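Local coordinates for Lin2634 protein (PDB 3MZO), which binds calcium ions at an HD-domain metal site and probably acts as a phosphohydrolase of the 5'-deoxynucleotidase YfbR-like family, at residues E72-D77 and K102-R107. Residues are numbered along the deposited sequence; the frame is centred on the assembly and turned at random.
Sequences ELFIGD and KNFISR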
ATOM      1  N   GLU B  72      11.899  -7.875 -17.741  1.00 31.84           N
ATOM      2  CA  GLU B  72      11.935  -6.975 -16.587  1.00 33.99           C
ATOM      3  C   GLU B  72      11.845  -7.743 -15.253  1.00 36.24           C
ATOM      4  O   GLU B  72      12.113  -7.184 -14.175  1.00 32.88           O
ATOM      5  CB  GLU B  72      10.949  -5.806 -16.738  1.00 34.27           C
ATOM      6  CG  GLU B  72      11.547  -4.709 -17.656  1.00 41.05           C
ATOM      7  CD  GLU B  72      10.575  -3.600 -18.063  1.00 48.93           C
ATOM      8  OE1 GLU B  72       9.818  -3.107 -17.204  1.00 47.93           O
ATOM      9  OE2 GLU B  72      10.600  -3.188 -19.248  1.00 45.03           O
ATOM     10  N   LEU B  73      11.543  -9.042 -15.335  1.00 33.13           N
ATOM     11  CA  LEU B  73      11.567  -9.911 -14.165  1.00 37.15           C
ATOM     12  C   LEU B  73      12.935  -9.936 -13.504  1.00 40.40           C
ATOM     13  O   LEU B  73      13.017 -10.100 -12.283  1.00 40.75           O
ATOM     14  CB  LEU B  73      11.247 -11.348 -14.540  1.00 38.10           C
ATOM     15  CG  LEU B  73       9.925 -11.961 -14.176  1.00 41.25           C
ATOM     16  CD1 LEU B  73       9.972 -13.379 -14.736  1.00 45.44           C
ATOM     17  CD2 LEU B  73       9.705 -11.989 -12.697  1.00 42.68           C
ATOM     18  N   PHE B  74      13.992  -9.802 -14.307  1.00 42.26           N
ATOM     19  CA  PHE B  74      15.383  -9.910 -13.803  1.00 45.31           C
ATOM     20  C   PHE B  74      16.320  -8.721 -14.124  1.00 45.73           C
ATOM     21  O   PHE B  74      17.375  -8.594 -13.509  1.00 46.85           O
ATOM     22  CB  PHE B  74      16.030 -11.247 -14.221  1.00 46.87           C
ATOM     23  CG  PHE B  74      15.668 -11.718 -15.603  1.00 44.59           C
ATOM     24  CD1 PHE B  74      16.299 -11.205 -16.717  1.00 44.45           C
ATOM     25  CD2 PHE B  74      14.727 -12.717 -15.776  1.00 48.91           C
ATOM     26  CE1 PHE B  74      15.975 -11.663 -17.985  1.00 48.15           C
ATOM     27  CE2 PHE B  74      14.387 -13.181 -17.047  1.00 45.95           C
ATOM     28  CZ  PHE B  74      15.005 -12.652 -18.151  1.00 47.84           C
ATOM     29  N   ILE B  75      15.943  -7.850 -15.055  1.00 43.91           N
ATOM     30  CA  ILE B  75      16.705  -6.632 -15.294  1.00 45.98           C
ATOM     31  C   ILE B  75      15.784  -5.488 -15.743  1.00 46.19           C
ATOM     32  O   ILE B  75      15.038  -5.616 -16.722  1.00 42.60           O
ATOM     33  CB  ILE B  75      17.836  -6.877 -16.317  1.00 47.21           C
ATOM     34  CG1 ILE B  75      18.597  -5.563 -16.583  1.00 50.79           C
ATOM     35  CG2 ILE B  75      17.261  -7.548 -17.589  1.00 47.06           C
ATOM     36  CD1 ILE B  75      19.953  -5.713 -17.234  1.00 53.86           C
ATOM     37  N   GLY B  76      15.800  -4.390 -14.987  1.00 47.04           N
ATOM     38  CA  GLY B  76      15.015  -3.197 -15.311  1.00 49.06           C
ATOM     39  C   GLY B  76      15.406  -2.540 -16.616  1.00 52.77           C
ATOM     40  O   GLY B  76      16.494  -2.780 -17.155  1.00 53.89           O
ATOM     41  N   ASP B  77      14.526  -1.684 -17.111  1.00 55.14           N
ATOM     42  CA  ASP B  77      14.720  -1.039 -18.406  1.00 58.62           C
ATOM     43  C   ASP B  77      14.477   0.451 -18.214  1.00 59.72           C
ATOM     44  O   ASP B  77      13.435   0.827 -17.661  1.00 60.10           O
ATOM     45  CB  ASP B  77      13.708  -1.636 -19.400  1.00 59.39           C
ATOM     46  CG  ASP B  77      13.885  -1.127 -20.842  1.00 66.04           C
ATOM     47  OD1 ASP B  77      15.020  -1.177 -21.369  1.00 73.19           O
ATOM     48  OD2 ASP B  77      12.875  -0.703 -21.459  1.00 64.96           O
ATOM     49  N   LYS B 102      18.913 -15.339 -22.132  1.00 43.97           N
ATOM     50  CA  LYS B 102      19.440 -16.610 -22.630  1.00 46.18           C
ATOM     51  C   LYS B 102      19.712 -17.593 -21.458  1.00 46.70           C
ATOM     52  O   LYS B 102      19.367 -18.784 -21.530  1.00 45.92           O
ATOM     53  CB  LYS B 102      20.713 -16.361 -23.465  1.00 47.18           C
ATOM     54  CG  LYS B 102      21.438 -17.618 -23.976  1.00 50.47           C
ATOM     55  N   ASN B 103      20.328 -17.083 -20.391  1.00 44.37           N
ATOM     56  CA  ASN B 103      20.654 -17.897 -19.219  1.00 44.38           C
ATOM     57  C   ASN B 103      19.380 -18.246 -18.435  1.00 42.85           C
ATOM     58  O   ASN B 103      19.270 -19.332 -17.856  1.00 43.42           O
ATOM     59  CB  ASN B 103      21.671 -17.168 -18.321  1.00 45.48           C
ATOM     60  CG  ASN B 103      22.949 -16.740 -19.084  1.00 51.58           C
ATOM     61  OD1 ASN B 103      23.196 -17.191 -20.207  1.00 56.36           O
ATOM     62  ND2 ASN B 103      23.744 -15.850 -18.478  1.00 55.64           N
ATOM     63  N   PHE B 104      18.415 -17.330 -18.393  1.00 41.20           N
ATOM     64  CA  PHE B 104      17.139 -17.641 -17.747  1.00 40.19           C
ATOM     65  C   PHE B 104      16.503 -18.867 -18.431  1.00 38.75           C
ATOM     66  O   PHE B 104      16.152 -19.843 -17.770  1.00 38.94           O
ATOM     67  CB  PHE B 104      16.177 -16.442 -17.780  1.00 40.53           C
ATOM     68  CG  PHE B 104      14.794 -16.770 -17.288  1.00 43.09           C
ATOM     69  CD1 PHE B 104      13.842 -17.307 -18.153  1.00 47.60           C
ATOM     70  CD2 PHE B 104      14.449 -16.564 -15.964  1.00 49.16           C
ATOM     71  CE1 PHE B 104      12.571 -17.644 -17.710  1.00 51.77           C
ATOM     72  CE2 PHE B 104      13.157 -16.894 -15.507  1.00 53.83           C
ATOM     73  CZ  PHE B 104      12.222 -17.435 -16.388  1.00 54.02           C
ATOM     74  N   ILE B 105      16.395 -18.814 -19.758  1.00 38.81           N
ATOM     75  CA  ILE B 105      15.771 -19.891 -20.548  1.00 38.64           C
ATOM     76  C   ILE B 105      16.493 -21.221 -20.347  1.00 40.40           C
ATOM     77  O   ILE B 105      15.847 -22.259 -20.170  1.00 39.86           O
ATOM     78  CB  ILE B 105      15.681 -19.501 -22.056  1.00 39.68           C
ATOM     79  CG1 ILE B 105      14.740 -18.284 -22.210  1.00 38.00           C
ATOM     80  CG2 ILE B 105      15.178 -20.682 -22.912  1.00 35.46           C
ATOM     81  CD1 ILE B 105      14.870 -17.519 -23.493  1.00 36.00           C
ATOM     82  N   SER B 106      17.829 -21.178 -20.338  1.00 42.29           N
ATOM     83  CA  SER B 106      18.637 -22.377 -20.188  1.00 44.89           C
ATOM     84  C   SER B 106      18.434 -23.033 -18.830  1.00 46.66           C
ATOM     85  O   SER B 106      18.462 -24.261 -18.725  1.00 45.91           O
ATOM     86  CB  SER B 106      20.130 -22.056 -20.400  1.00 47.15           C
ATOM     87  OG  SER B 106      20.353 -21.531 -21.698  1.00 48.26           O
ATOM     88  N   ARG B 107      18.234 -22.213 -17.798  1.00 47.71           N
ATOM     89  CA  ARG B 107      18.060 -22.711 -16.425  1.00 49.58           C
ATOM     90  C   ARG B 107      16.649 -23.140 -16.085  1.00 47.72           C
ATOM     91  O   ARG B 107      16.457 -24.157 -15.419  1.00 50.55           O
ATOM     92  CB  ARG B 107      18.458 -21.642 -15.403  1.00 50.48           C
ATOM     93  CG  ARG B 107      19.871 -21.741 -14.908  1.00 61.53           C
ATOM     94  CD  ARG B 107      20.170 -20.616 -13.934  1.00 67.85           C
ATOM     95  NE  ARG B 107      21.545 -20.675 -13.443  1.00 75.51           N
TER
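Phe74, from the loop that follows helix 58-67, meets Phe104 of helix 87-108 in a contact carried by two phenylalanine side chains. On the helix, Lys102 offers its carbonyl to the following turn: Lys102 O takes two hydrogen bonds from Ser106, the backbone N on one side of the carbonyl plane and OG (2.9 Å) on the other, and Arg118 of helix 114-121 also bonds to this oxygen. Asn103 turns to the second subunit, giving its ND2 to the backbone oxygen of Tyr84 there. Phe104 carries the packing. Its CG lies anti to the backbone N (chi1 173°), which sends the ring out from the helix to the loop, where Phe74 CE2 comes within 3.6 Å of both Phe104 CG and Phe104 CD2. Phe74 CZ rests near Phe104 CB at 4.0 Å. The long directions of the two side chains run nearly perpendicular, although the ring planes are inclined by only 28°; the rings are slid apart, with centroids 5.2 Å from each other, so little of one covers the other. Tyr84 of the second subunit packs edge-to-face with Phe104, while Phe74 also touches Met100 and Thr101 one turn back. Through this aromatic pair, the loop leading from the His68-Asp69 pair packs on helix 87-108 at a subunit interface, in the all-helical fold of HD-domain phosphohydrolases.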